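Local coordinates for ABC transporter, periplasmic substrate-binding protein (Thermotoga maritima, PDB 2HPG), which probably binds a small solute in the periplasm and delivers it to a tripartite ATP-independent (TRAP) transporter of the inner membrane, at residues Ala104-Val107 with Leu108-Ile111; Leu89-Phe92 with Ile93-Met96; Ala182-Phe185 with Gly186-Tyr189; Arg162-Ala166 with Pro167-Glu171. One frame throughout, in Å; residues are numbered along the deposited sequence.

Contact 1 (Ala104-Val107 with Leu108-Ile111); sequences AIEV and LKKI
With its CG swung anti to the backbone N (chi1 -177°) and a bend at chi2, Glu106 turns its carboxylate along the helix toward Lys110, whose own chain folds back through bends at chi2 and chi4. The two ends meet in a salt bridge, 2.6 Å from Glu106 OE2 to Lys110 NZ, the ammonium standing above the carboxylate plane, 38° out of it. The other oxygen works in a different direction. Glu106 OE1 accepts from a water at 2.7 Å, and the same water takes a hydrogen bond from Lys109 NZ at 2.8 Å, so one carboxylate links two lysines, one directly and one through solvent. Lys109 reaches that water on a chain extended beyond CG, its CE lying 3.7 Å from Ile105 CG2. These are i to i+4 and i to i+3 pairings of an alpha helix, the amphipathic helix 101-112, and the backbone follows suit: Lys110 N donates to Glu106 O at 3.1 Å, one of four consecutive i to i+4 bonds. Round the helix the character turns apolar. Val107 CG1 comes within 4.0 Å of Ile111 CD1, and Leu108 packs on Phe135, Tyr136 and Val138 of strand 130-146, while Ile111 leans on Leu314 of helix 308-318.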
ATOM      1  N   ALA A 104      -3.581   3.988 -13.402  1.00 23.85           N
ATOM      2  CA  ALA A 104      -3.356   3.067 -12.280  1.00 24.35           C
ATOM      3  C   ALA A 104      -4.691   2.607 -11.664  1.00 24.10           C
ATOM      4  O   ALA A 104      -4.884   1.415 -11.443  1.00 24.34           O
ATOM      5  CB  ALA A 104      -2.458   3.734 -11.214  1.00 23.20           C
ATOM      6  N   ILE A 105      -5.597   3.560 -11.433  1.00 24.51           N
ATOM      7  CA  ILE A 105      -6.952   3.306 -10.929  1.00 25.43           C
ATOM      8  C   ILE A 105      -7.771   2.459 -11.885  1.00 26.41           C
ATOM      9  O   ILE A 105      -8.519   1.578 -11.454  1.00 26.34           O
ATOM     10  CB  ILE A 105      -7.734   4.641 -10.703  1.00 25.25           C
ATOM     11  CG1 ILE A 105      -7.160   5.439  -9.522  1.00 25.37           C
ATOM     12  CG2 ILE A 105      -9.240   4.391 -10.500  1.00 24.94           C
ATOM     13  CD1 ILE A 105      -6.878   4.623  -8.256  1.00 25.00           C
ATOM     14  N   GLU A 106      -7.644   2.729 -13.184  1.00 27.53           N
ATOM     15  CA  GLU A 106      -8.371   1.942 -14.185  1.00 27.39           C
ATOM     16  C   GLU A 106      -7.883   0.500 -14.230  1.00 27.30           C
ATOM     17  O   GLU A 106      -8.692  -0.411 -14.333  1.00 28.48           O
ATOM     18  CB  GLU A 106      -8.311   2.593 -15.581  1.00 27.90           C
ATOM     19  CG  GLU A 106      -9.138   1.837 -16.651  1.00 29.99           C
ATOM     20  CD  GLU A 106     -10.552   1.428 -16.160  1.00 34.34           C
ATOM     21  OE1 GLU A 106     -11.329   2.306 -15.700  1.00 34.64           O
ATOM     22  OE2 GLU A 106     -10.882   0.220 -16.232  1.00 36.93           O
ATOM     23  N   VAL A 107      -6.577   0.282 -14.144  1.00 26.91           N
ATOM     24  CA  VAL A 107      -6.021  -1.068 -14.031  1.00 26.83           C
ATOM     25  C   VAL A 107      -6.541  -1.823 -12.793  1.00 26.65           C
ATOM     26  O   VAL A 107      -6.827  -3.018 -12.867  1.00 25.25           O
ATOM     27  CB  VAL A 107      -4.460  -1.048 -14.016  1.00 26.98           C
ATOM     28  CG1 VAL A 107      -3.878  -2.205 -13.228  1.00 27.44           C
ATOM     29  CG2 VAL A 107      -3.939  -1.093 -15.431  1.00 27.94           C
ATOM     30  N   LEU A 108      -6.629  -1.124 -11.664  1.00 26.75           N
ATOM     31  CA  LEU A 108      -7.153  -1.712 -10.419  1.00 26.82           C
ATOM     32  C   LEU A 108      -8.606  -2.162 -10.620  1.00 27.16           C
ATOM     33  O   LEU A 108      -8.968  -3.266 -10.243  1.00 27.30           O
ATOM     34  CB  LEU A 108      -7.042  -0.719  -9.246  1.00 25.96           C
ATOM     35  CG  LEU A 108      -5.634  -0.357  -8.765  1.00 24.34           C
ATOM     36  CD1 LEU A 108      -5.669   0.536  -7.523  1.00 21.61           C
ATOM     37  CD2 LEU A 108      -4.793  -1.593  -8.498  1.00 25.09           C
ATOM     38  N   LYS A 109      -9.421  -1.325 -11.247  1.00 28.13           N
ATOM     39  CA  LYS A 109     -10.804  -1.726 -11.589  1.00 28.91           C
ATOM     40  C   LYS A 109     -10.852  -2.970 -12.470  1.00 29.55           C
ATOM     41  O   LYS A 109     -11.666  -3.855 -12.246  1.00 30.24           O
ATOM     42  CB  LYS A 109     -11.560  -0.593 -12.259  1.00 29.14           C
ATOM     43  CG  LYS A 109     -11.697   0.606 -11.373  1.00 29.20           C
ATOM     44  CD  LYS A 109     -12.434   1.732 -12.043  1.00 30.39           C
ATOM     45  CE  LYS A 109     -12.558   2.901 -11.101  1.00 30.92           C
ATOM     46  NZ  LYS A 109     -13.015   4.123 -11.795  1.00 33.78           N
ATOM     47  N   LYS A 110      -9.970  -3.046 -13.459  1.00 30.00           N
ATOM     48  CA  LYS A 110      -9.892  -4.219 -14.319  1.00 30.20           C
ATOM     49  C   LYS A 110      -9.421  -5.427 -13.540  1.00 30.05           C
ATOM     50  O   LYS A 110      -9.854  -6.544 -13.809  1.00 29.73           O
ATOM     51  CB  LYS A 110      -8.971  -3.967 -15.525  1.00 30.91           C
ATOM     52  CG  LYS A 110      -9.585  -3.053 -16.571  1.00 31.83           C
ATOM     53  CD  LYS A 110     -10.632  -3.798 -17.439  1.00 34.64           C
ATOM     54  CE  LYS A 110     -11.266  -2.894 -18.521  1.00 35.02           C
ATOM     55  NZ  LYS A 110     -11.657  -1.548 -17.951  1.00 36.83           N
ATOM     56  N   ILE A 111      -8.510  -5.237 -12.587  1.00 29.66           N
ATOM     57  CA  ILE A 111      -8.077  -6.377 -11.778  1.00 30.02           C
ATOM     58  C   ILE A 111      -9.270  -6.875 -10.942  1.00 30.27           C
ATOM     59  O   ILE A 111      -9.465  -8.077 -10.804  1.00 30.24           O
ATOM     60  CB  ILE A 111      -6.829  -6.064 -10.878  1.00 29.60           C
ATOM     61  CG1 ILE A 111      -5.570  -5.930 -11.745  1.00 29.23           C
ATOM     62  CG2 ILE A 111      -6.617  -7.165  -9.846  1.00 28.74           C
ATOM     63  CD1 ILE A 111      -4.333  -5.514 -10.985  1.00 28.59           C
TER
HETATM   64  O   HOH W   1     -11.373   4.387 -14.030  1.00 35.18           O

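Contact 2 (Leu89-Phe92 with Ile93-Met96)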
ATOM      1  N   LEU A  89       4.749  -6.429  -5.335  1.00 20.32           N
ATOM      2  CA  LEU A  89       6.063  -6.611  -5.903  1.00 20.02           C
ATOM      3  C   LEU A  89       6.483  -5.404  -6.758  1.00 19.53           C
ATOM      4  O   LEU A  89       5.640  -4.653  -7.290  1.00 18.94           O
ATOM      5  CB  LEU A  89       6.135  -7.941  -6.683  1.00 20.26           C
ATOM      6  CG  LEU A  89       6.299  -9.183  -5.810  1.00 21.64           C
ATOM      7  CD1 LEU A  89       6.405 -10.411  -6.687  1.00 24.00           C
ATOM      8  CD2 LEU A  89       7.517  -9.088  -4.937  1.00 24.10           C
ATOM      9  N   ALA A  90       7.797  -5.211  -6.842  1.00 19.51           N
ATOM     10  CA  ALA A  90       8.379  -4.072  -7.551  1.00 19.65           C
ATOM     11  C   ALA A  90       7.838  -3.989  -8.958  1.00 19.57           C
ATOM     12  O   ALA A  90       7.749  -4.992  -9.639  1.00 19.71           O
ATOM     13  CB  ALA A  90       9.912  -4.163  -7.573  1.00 19.38           C
ATOM     14  N   TYR A  91       7.450  -2.781  -9.359  1.00 19.42           N
ATOM     15  CA  TYR A  91       6.942  -2.458 -10.711  1.00 19.47           C
ATOM     16  C   TYR A  91       5.664  -3.142 -11.167  1.00 19.67           C
ATOM     17  O   TYR A  91       5.288  -2.965 -12.318  1.00 19.60           O
ATOM     18  CB  TYR A  91       8.038  -2.605 -11.791  1.00 19.38           C
ATOM     19  CG  TYR A  91       9.141  -1.618 -11.573  1.00 18.99           C
ATOM     20  CD1 TYR A  91      10.338  -2.008 -11.006  1.00 18.57           C
ATOM     21  CD2 TYR A  91       8.958  -0.269 -11.867  1.00 17.46           C
ATOM     22  CE1 TYR A  91      11.336  -1.085 -10.758  1.00 19.15           C
ATOM     23  CE2 TYR A  91       9.972   0.660 -11.631  1.00 16.70           C
ATOM     24  CZ  TYR A  91      11.149   0.242 -11.091  1.00 18.07           C
ATOM     25  OH  TYR A  91      12.149   1.165 -10.830  1.00 18.24           O
ATOM     26  N   PHE A  92       4.970  -3.860 -10.276  1.00 19.46           N
ATOM     27  CA  PHE A  92       3.681  -4.473 -10.619  1.00 19.04           C
ATOM     28  C   PHE A  92       2.761  -3.563 -11.451  1.00 19.56           C
ATOM     29  O   PHE A  92       2.262  -3.973 -12.503  1.00 19.89           O
ATOM     30  CB  PHE A  92       2.926  -4.989  -9.358  1.00 18.79           C
ATOM     31  CG  PHE A  92       1.506  -5.434  -9.652  1.00 18.58           C
ATOM     32  CD1 PHE A  92       1.262  -6.703 -10.173  1.00 19.51           C
ATOM     33  CD2 PHE A  92       0.440  -4.570  -9.471  1.00 18.08           C
ATOM     34  CE1 PHE A  92      -0.039  -7.105 -10.494  1.00 17.28           C
ATOM     35  CE2 PHE A  92      -0.857  -4.944  -9.803  1.00 19.29           C
ATOM     36  CZ  PHE A  92      -1.104  -6.230 -10.299  1.00 17.92           C
ATOM     37  N   ILE A  93       2.480  -2.345 -11.002  1.00 19.80           N
ATOM     38  CA  ILE A  93       1.493  -1.530 -11.728  1.00 19.15           C
ATOM     39  C   ILE A  93       2.041  -1.153 -13.119  1.00 19.96           C
ATOM     40  O   ILE A  93       1.267  -0.910 -14.059  1.00 19.56           O
ATOM     41  CB  ILE A  93       1.022  -0.267 -10.939  1.00 19.20           C
ATOM     42  CG1 ILE A  93      -0.419   0.091 -11.303  1.00 17.18           C
ATOM     43  CG2 ILE A  93       1.914   0.921 -11.207  1.00 17.96           C
ATOM     44  CD1 ILE A  93      -1.465  -0.819 -10.649  1.00 13.93           C
ATOM     45  N   ASP A  94       3.366  -1.129 -13.256  1.00 20.71           N
ATOM     46  CA  ASP A  94       3.985  -0.802 -14.554  1.00 21.06           C
ATOM     47  C   ASP A  94       3.906  -1.975 -15.508  1.00 21.48           C
ATOM     48  O   ASP A  94       3.612  -1.799 -16.681  1.00 22.44           O
ATOM     49  CB  ASP A  94       5.436  -0.360 -14.401  1.00 21.24           C
ATOM     50  CG  ASP A  94       5.555   1.093 -14.015  1.00 22.17           C
ATOM     51  OD1 ASP A  94       5.779   1.930 -14.914  1.00 23.55           O
ATOM     52  OD2 ASP A  94       5.382   1.403 -12.826  1.00 23.65           O
ATOM     53  N   PHE A  95       4.177  -3.167 -15.002  1.00 21.90           N
ATOM     54  CA  PHE A  95       3.953  -4.396 -15.755  1.00 22.49           C
ATOM     55  C   PHE A  95       2.497  -4.559 -16.163  1.00 22.60           C
ATOM     56  O   PHE A  95       2.220  -5.163 -17.194  1.00 23.59           O
ATOM     57  CB  PHE A  95       4.411  -5.609 -14.963  1.00 22.29           C
ATOM     58  CG  PHE A  95       5.888  -5.628 -14.667  1.00 21.89           C
ATOM     59  CD1 PHE A  95       6.813  -5.250 -15.620  1.00 23.84           C
ATOM     60  CD2 PHE A  95       6.353  -6.112 -13.460  1.00 21.87           C
ATOM     61  CE1 PHE A  95       8.175  -5.307 -15.350  1.00 22.22           C
ATOM     62  CE2 PHE A  95       7.696  -6.160 -13.178  1.00 21.35           C
ATOM     63  CZ  PHE A  95       8.610  -5.757 -14.124  1.00 22.11           C
HETATM   64  N   MSE A  96       1.564  -4.026 -15.378  1.00 22.74           N
HETATM   65  CA  MSE A  96       0.153  -4.096 -15.774  0.50 22.62           C
HETATM   66  C   MSE A  96      -0.210  -3.009 -16.793  1.00 22.95           C
HETATM   67  O   MSE A  96      -1.343  -2.981 -17.296  1.00 22.94           O
HETATM   68  CB  MSE A  96      -0.766  -4.024 -14.549  0.50 22.72           C
HETATM   69  CG  MSE A  96      -0.536  -5.128 -13.517  0.50 22.14           C
HETATM   70 SE   MSE A  96      -0.775  -6.956 -14.199  0.45 21.69          SE
HETATM   71  CE  MSE A  96      -2.609  -6.780 -14.885  0.50 23.02           C
TER
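Met96, a selenomethionine modelled in two conformers, in the one described here lays its CG over one face of the Phe92 ring, 3.7 Å from the centroid and offset toward the rim, a CH-pi contact. In that conformer the bend at chi2 (-59°) brings SE to 4.5 Å from the Phe92 ring centroid, an oblique Met-aromatic contact that remains tentative. A second CH-pi pair lies one residue back, where Tyr91 CB sits over a face of the Phe95 ring, 4.1 Å from the centroid. The backbone sets both spacings: Phe95 N donates to Tyr91 O at 2.9 Å, nearly straight at 169°, and Met96 N donates to Phe92 O at 3.0 Å. Farther out, Tyr91 OH is anchored on Thr222 O, Asp94 forms a salt bridge with Lys99, and the Phe95 ring has Lys299 as a cation-pi partner. Phe92 also packs against Tyr302 and Leu311, and an alanine here would probably remove the face that Met96 CG lies on and open a gap toward those two residues. Tyr91, third residue of the type II beta turn Leu89-Phe92, is also the N-cap of helix 92-95, a tight turn overlapping a helix start.

Contact 3 (Ala182-Phe185 with Gly186-Tyr189); sequences AVNF and GEIY
Two successive backbone bonds curl the chain from the loop at Val183 into the 3-10 turn that precedes helix 188-193: Glu187 N donates to Asn184 O at 2.8 Å, and Ile188 N to Phe185 O at 3.2 Å. Both reach their acceptor from above the carbonyl plane, the second 63° out of it, as the tight i to i+3 spacing of such a turn would suggest. Phe185 O takes a further bond from a water, which itself accepts from Tyr189 N at 2.9 Å and so extends the turn into the helix. Among the side chains, Asn184 points CG anti to its own N (chi1 -167°), which carries OD1 forward to Gly186 N for a weak bond of 3.3 Å. Ile188 sends CD1 over one face of the Phe185 ring, a CH-pi contact 4.1 Å from the centroid. Separately, Val183 CG1 meets Glu187 CB at 3.8 Å, an apolar touch at a largely exposed corner. The turn thus joins strand 179-181 to helix 188-193 and is fastened inward on two strands: Arg162 at the end of strand 160-162 bonds Val183 O and packs against Phe185 and Ile188, while on strand 199-202 Leu202 meets Phe185 and Ala200 meets Ile188.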
ATOM      1  N   ALA A 182      15.038  -4.489   7.759  1.00 21.52           N
ATOM      2  CA  ALA A 182      13.783  -4.120   8.432  1.00 21.85           C
ATOM      3  C   ALA A 182      14.071  -3.129   9.551  1.00 21.86           C
ATOM      4  O   ALA A 182      14.955  -3.355  10.356  1.00 21.49           O
ATOM      5  CB  ALA A 182      13.088  -5.379   9.003  1.00 22.50           C
ATOM      6  N   VAL A 183      13.343  -2.017   9.598  1.00 22.22           N
ATOM      7  CA  VAL A 183      13.453  -1.075  10.714  1.00 22.05           C
ATOM      8  C   VAL A 183      12.091  -0.472  10.949  1.00 23.20           C
ATOM      9  O   VAL A 183      11.457  -0.031  10.002  1.00 22.93           O
ATOM     10  CB  VAL A 183      14.392   0.108  10.405  1.00 22.58           C
ATOM     11  CG1 VAL A 183      14.561   0.981  11.631  1.00 21.00           C
ATOM     12  CG2 VAL A 183      15.744  -0.364   9.877  1.00 20.34           C
ATOM     13  N   ASN A 184      11.633  -0.452  12.191  1.00 23.56           N
ATOM     14  CA  ASN A 184      10.384   0.227  12.531  1.00 24.88           C
ATOM     15  C   ASN A 184      10.434   1.628  11.942  1.00 24.48           C
ATOM     16  O   ASN A 184      11.453   2.300  12.034  1.00 23.82           O
ATOM     17  CB  ASN A 184      10.240   0.293  14.053  1.00 26.05           C
ATOM     18  CG  ASN A 184       8.856   0.701  14.500  1.00 30.10           C
ATOM     19  OD1 ASN A 184       8.499   1.896  14.520  1.00 35.25           O
ATOM     20  ND2 ASN A 184       8.065  -0.293  14.904  1.00 35.15           N
ATOM     21  N   PHE A 185       9.339   2.051  11.317  1.00 24.29           N
ATOM     22  CA  PHE A 185       9.302   3.295  10.560  1.00 24.80           C
ATOM     23  C   PHE A 185       9.718   4.486  11.413  1.00 24.21           C
ATOM     24  O   PHE A 185      10.481   5.343  10.965  1.00 24.10           O
ATOM     25  CB  PHE A 185       7.892   3.516  10.030  1.00 26.04           C
ATOM     26  CG  PHE A 185       7.746   4.732   9.174  1.00 28.75           C
ATOM     27  CD1 PHE A 185       7.788   4.632   7.793  1.00 28.65           C
ATOM     28  CD2 PHE A 185       7.562   5.988   9.756  1.00 29.62           C
ATOM     29  CE1 PHE A 185       7.650   5.765   7.001  1.00 30.29           C
ATOM     30  CE2 PHE A 185       7.418   7.118   8.966  1.00 31.50           C
ATOM     31  CZ  PHE A 185       7.463   7.005   7.586  1.00 29.63           C
ATOM     32  N   GLY A 186       9.208   4.531  12.641  1.00 23.69           N
ATOM     33  CA  GLY A 186       9.540   5.593  13.584  1.00 23.55           C
ATOM     34  C   GLY A 186      11.008   5.621  13.959  1.00 23.06           C
ATOM     35  O   GLY A 186      11.465   6.572  14.591  1.00 23.58           O
ATOM     36  N   GLU A 187      11.752   4.580  13.585  1.00 22.58           N
ATOM     37  CA  GLU A 187      13.190   4.493  13.899  1.00 22.33           C
ATOM     38  C   GLU A 187      14.121   4.647  12.692  1.00 21.58           C
ATOM     39  O   GLU A 187      15.342   4.494  12.824  1.00 20.97           O
ATOM     40  CB  GLU A 187      13.477   3.157  14.596  1.00 22.63           C
ATOM     41  CG  GLU A 187      13.397   3.221  16.127  1.00 23.91           C
ATOM     42  CD  GLU A 187      13.533   1.859  16.741  1.00 25.09           C
ATOM     43  OE1 GLU A 187      14.417   1.677  17.614  1.00 27.69           O
ATOM     44  OE2 GLU A 187      12.766   0.952  16.328  1.00 28.40           O
ATOM     45  N   ILE A 188      13.562   4.956  11.518  1.00 20.70           N
ATOM     46  CA  ILE A 188      14.377   5.136  10.304  1.00 19.99           C
ATOM     47  C   ILE A 188      15.375   6.282  10.512  1.00 19.54           C
ATOM     48  O   ILE A 188      16.556   6.152  10.220  1.00 19.00           O
ATOM     49  CB  ILE A 188      13.487   5.427   9.043  1.00 19.69           C
ATOM     50  CG1 ILE A 188      12.559   4.255   8.710  1.00 19.09           C
ATOM     51  CG2 ILE A 188      14.340   5.700   7.804  1.00 19.30           C
ATOM     52  CD1 ILE A 188      11.484   4.637   7.635  1.00 19.39           C
ATOM     53  N   TYR A 189      14.905   7.414  11.036  1.00 19.61           N
ATOM     54  CA  TYR A 189      15.810   8.537  11.280  1.00 19.90           C
ATOM     55  C   TYR A 189      17.001   8.106  12.159  1.00 20.22           C
ATOM     56  O   TYR A 189      18.165   8.346  11.801  1.00 20.05           O
ATOM     57  CB  TYR A 189      15.043   9.704  11.919  1.00 20.20           C
ATOM     58  CG  TYR A 189      15.807  11.002  11.939  1.00 19.45           C
ATOM     59  CD1 TYR A 189      15.445  12.068  11.111  1.00 20.61           C
ATOM     60  CD2 TYR A 189      16.883  11.179  12.788  1.00 20.66           C
ATOM     61  CE1 TYR A 189      16.139  13.264  11.135  1.00 19.21           C
ATOM     62  CE2 TYR A 189      17.595  12.363  12.799  1.00 19.73           C
ATOM     63  CZ  TYR A 189      17.216  13.402  11.982  1.00 20.48           C
ATOM     64  OH  TYR A 189      17.939  14.589  12.022  1.00 19.09           O
TER
HETATM   65  O   HOH W   2      12.051   8.016  11.257  1.00 18.75           O

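Contact 4 (Arg162-Ala166 with Pro167-Glu171); sequences RTPGA and PAWQE
Ala166 O is gripped by two backbone donors of the helix that follows it: Gln170 N at 3.1 Å, almost straight at 173° and in the carbonyl plane, and Trp169 N in a weak bond of 3.2 Å. The Gln170 side chain adds a second tie. Bent at chi2 (-76°), it folds back along the loop until NE2 donates to Pro164 O at 2.8 Å; the oxygen lies in the amide plane of Gln170, whereas the nitrogen stands above the carbonyl plane. Ala166 is the N-cap of helix 167-176, with Pro167 in the first turn, where a residue lacking an N-H costs no helical bond. Pro164 lays CB over the indole in a CH-pi contact, 3.4 Å from the centroid of the five-membered ring of Trp169 and only 5° off the normal, with CG over the centre of the whole indole at about van der Waals distance. Trp169 also has Phe225 edge-to-face and touches Arg142; an alanine in its place would probably leave Pro164 without the flat surface it lies on and Phe225 without its aromatic mate. Thr163 brings OG1 to 3.6 Å from Trp169 CB, that hydroxyl being bonded to Glu201 of strand 199-202.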
ATOM      1  N   ARG A 162      16.383   0.376   4.094  1.00 17.49           N
ATOM      2  CA  ARG A 162      15.327  -0.119   4.949  1.00 17.58           C
ATOM      3  C   ARG A 162      14.060  -0.185   4.112  1.00 17.23           C
ATOM      4  O   ARG A 162      13.782   0.700   3.279  1.00 15.56           O
ATOM      5  CB  ARG A 162      15.188   0.697   6.246  1.00 18.43           C
ATOM      6  CG  ARG A 162      13.977   1.560   6.376  1.00 20.08           C
ATOM      7  CD  ARG A 162      12.777   0.914   7.009  1.00 20.19           C
ATOM      8  NE  ARG A 162      11.603   1.417   6.344  1.00 21.74           N
ATOM      9  CZ  ARG A 162      10.328   1.255   6.684  1.00 18.71           C
ATOM     10  NH1 ARG A 162       9.912   0.696   7.802  1.00 20.21           N
ATOM     11  NH2 ARG A 162       9.429   1.764   5.859  1.00 18.59           N
ATOM     12  N   THR A 163      13.337  -1.286   4.286  1.00 17.24           N
ATOM     13  CA  THR A 163      12.064  -1.508   3.579  1.00 17.30           C
ATOM     14  C   THR A 163      11.191  -2.346   4.535  1.00 16.97           C
ATOM     15  O   THR A 163      11.729  -2.960   5.445  1.00 15.74           O
ATOM     16  CB  THR A 163      12.336  -2.176   2.213  1.00 18.02           C
ATOM     17  OG1 THR A 163      11.143  -2.185   1.420  1.00 17.89           O
ATOM     18  CG2 THR A 163      12.877  -3.584   2.402  1.00 17.46           C
ATOM     19  N   PRO A 164       9.851  -2.301   4.401  1.00 17.51           N
ATOM     20  CA  PRO A 164       8.988  -3.055   5.323  1.00 17.78           C
ATOM     21  C   PRO A 164       9.347  -4.539   5.399  1.00 18.97           C
ATOM     22  O   PRO A 164      10.081  -5.036   4.553  1.00 19.44           O
ATOM     23  CB  PRO A 164       7.608  -2.835   4.744  1.00 17.81           C
ATOM     24  CG  PRO A 164       7.707  -1.528   4.080  1.00 18.12           C
ATOM     25  CD  PRO A 164       9.047  -1.496   3.466  1.00 17.27           C
ATOM     26  N   GLY A 165       8.886  -5.223   6.441  1.00 19.87           N
ATOM     27  CA  GLY A 165       9.466  -6.515   6.802  1.00 20.62           C
ATOM     28  C   GLY A 165       9.032  -7.710   5.974  1.00 21.29           C
ATOM     29  O   GLY A 165       9.729  -8.724   5.964  1.00 22.96           O
ATOM     30  N   ALA A 166       7.900  -7.623   5.290  1.00 20.85           N
ATOM     31  CA  ALA A 166       7.346  -8.787   4.581  1.00 21.13           C
ATOM     32  C   ALA A 166       8.182  -9.150   3.351  1.00 21.54           C
ATOM     33  O   ALA A 166       8.854  -8.286   2.767  1.00 21.19           O
ATOM     34  CB  ALA A 166       5.867  -8.530   4.184  1.00 21.19           C
ATOM     35  N   PRO A 167       8.162 -10.440   2.954  1.00 21.42           N
ATOM     36  CA  PRO A 167       8.902 -10.901   1.788  1.00 21.16           C
ATOM     37  C   PRO A 167       8.704 -10.133   0.478  1.00 20.54           C
ATOM     38  O   PRO A 167       9.671  -9.955  -0.228  1.00 21.99           O
ATOM     39  CB  PRO A 167       8.423 -12.360   1.624  1.00 21.14           C
ATOM     40  CG  PRO A 167       8.044 -12.771   2.966  1.00 20.74           C
ATOM     41  CD  PRO A 167       7.473 -11.562   3.628  1.00 21.55           C
ATOM     42  N   ALA A 168       7.488  -9.707   0.131  1.00 20.75           N
ATOM     43  CA  ALA A 168       7.297  -8.961  -1.118  1.00 19.65           C
ATOM     44  C   ALA A 168       8.224  -7.739  -1.197  1.00 19.13           C
ATOM     45  O   ALA A 168       8.826  -7.472  -2.232  1.00 19.14           O
ATOM     46  CB  ALA A 168       5.845  -8.547  -1.291  1.00 19.62           C
ATOM     47  N   TRP A 169       8.352  -7.020  -0.092  1.00 18.84           N
ATOM     48  CA  TRP A 169       9.261  -5.870  -0.015  1.00 18.32           C
ATOM     49  C   TRP A 169      10.737  -6.253  -0.006  1.00 18.02           C
ATOM     50  O   TRP A 169      11.538  -5.710  -0.774  1.00 16.78           O
ATOM     51  CB  TRP A 169       9.015  -5.092   1.264  1.00 17.69           C
ATOM     52  CG  TRP A 169       7.616  -4.664   1.546  1.00 17.31           C
ATOM     53  CD1 TRP A 169       6.730  -5.302   2.358  1.00 17.61           C
ATOM     54  CD2 TRP A 169       6.974  -3.430   1.143  1.00 16.00           C
ATOM     55  NE1 TRP A 169       5.567  -4.568   2.460  1.00 16.84           N
ATOM     56  CE2 TRP A 169       5.690  -3.424   1.718  1.00 16.32           C
ATOM     57  CE3 TRP A 169       7.363  -2.348   0.344  1.00 16.11           C
ATOM     58  CZ2 TRP A 169       4.780  -2.366   1.533  1.00 17.67           C
ATOM     59  CZ3 TRP A 169       6.473  -1.296   0.165  1.00 16.79           C
ATOM     60  CH2 TRP A 169       5.186  -1.321   0.746  1.00 17.59           C
ATOM     61  N   GLN A 170      11.099  -7.166   0.897  1.00 18.38           N
ATOM     62  CA  GLN A 170      12.493  -7.547   1.094  1.00 18.94           C
ATOM     63  C   GLN A 170      13.088  -8.108  -0.189  1.00 19.95           C
ATOM     64  O   GLN A 170      14.166  -7.694  -0.624  1.00 20.52           O
ATOM     65  CB  GLN A 170      12.633  -8.553   2.238  1.00 18.20           C
ATOM     66  CG  GLN A 170      12.194  -8.047   3.603  1.00 17.53           C
ATOM     67  CD  GLN A 170      13.175  -7.122   4.249  1.00 17.03           C
ATOM     68  OE1 GLN A 170      14.327  -7.483   4.418  1.00 18.48           O
ATOM     69  NE2 GLN A 170      12.719  -5.930   4.653  1.00 15.22           N
ATOM     70  N   GLU A 171      12.379  -9.044  -0.802  1.00 21.45           N
ATOM     71  CA  GLU A 171      12.854  -9.708  -2.023  1.00 21.92           C
ATOM     72  C   GLU A 171      12.905  -8.767  -3.206  1.00 21.80           C
ATOM     73  O   GLU A 171      13.795  -8.872  -4.022  1.00 22.02           O
ATOM     74  CB  GLU A 171      11.938 -10.877  -2.374  1.00 22.95           C
ATOM     75  CG  GLU A 171      11.938 -11.972  -1.331  1.00 26.51           C
ATOM     76  CD  GLU A 171      13.215 -12.770  -1.319  1.00 30.68           C
ATOM     77  OE1 GLU A 171      13.945 -12.756  -2.342  1.00 31.35           O
ATOM     78  OE2 GLU A 171      13.493 -13.408  -0.270  1.00 35.59           O
TER

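How the contacts relate
Along the chain the order is contact 2, contact 1, contact 4, contact 3, each a local turn or helical stretch within the family 7 solute-binding region. Contacts 1 and 2, on the successive helices 101-112 and 92-95, pack together with centres 12 Å apart; Ile111 CD1 meets Phe92 CZ at 3.4 Å. Contacts 3 and 4, centres 13 Å apart, have their joint in Arg162, at the end of strand 160-162, which pairs in parallel with strand 179-181. Leu89 against Ala168 links contact 2 to contact 4, whereas contacts 1 and 3 lie 31 Å apart between centres. The four therefore form a touching series, 1-2-4-3, running from one side of the chain's centre to the other.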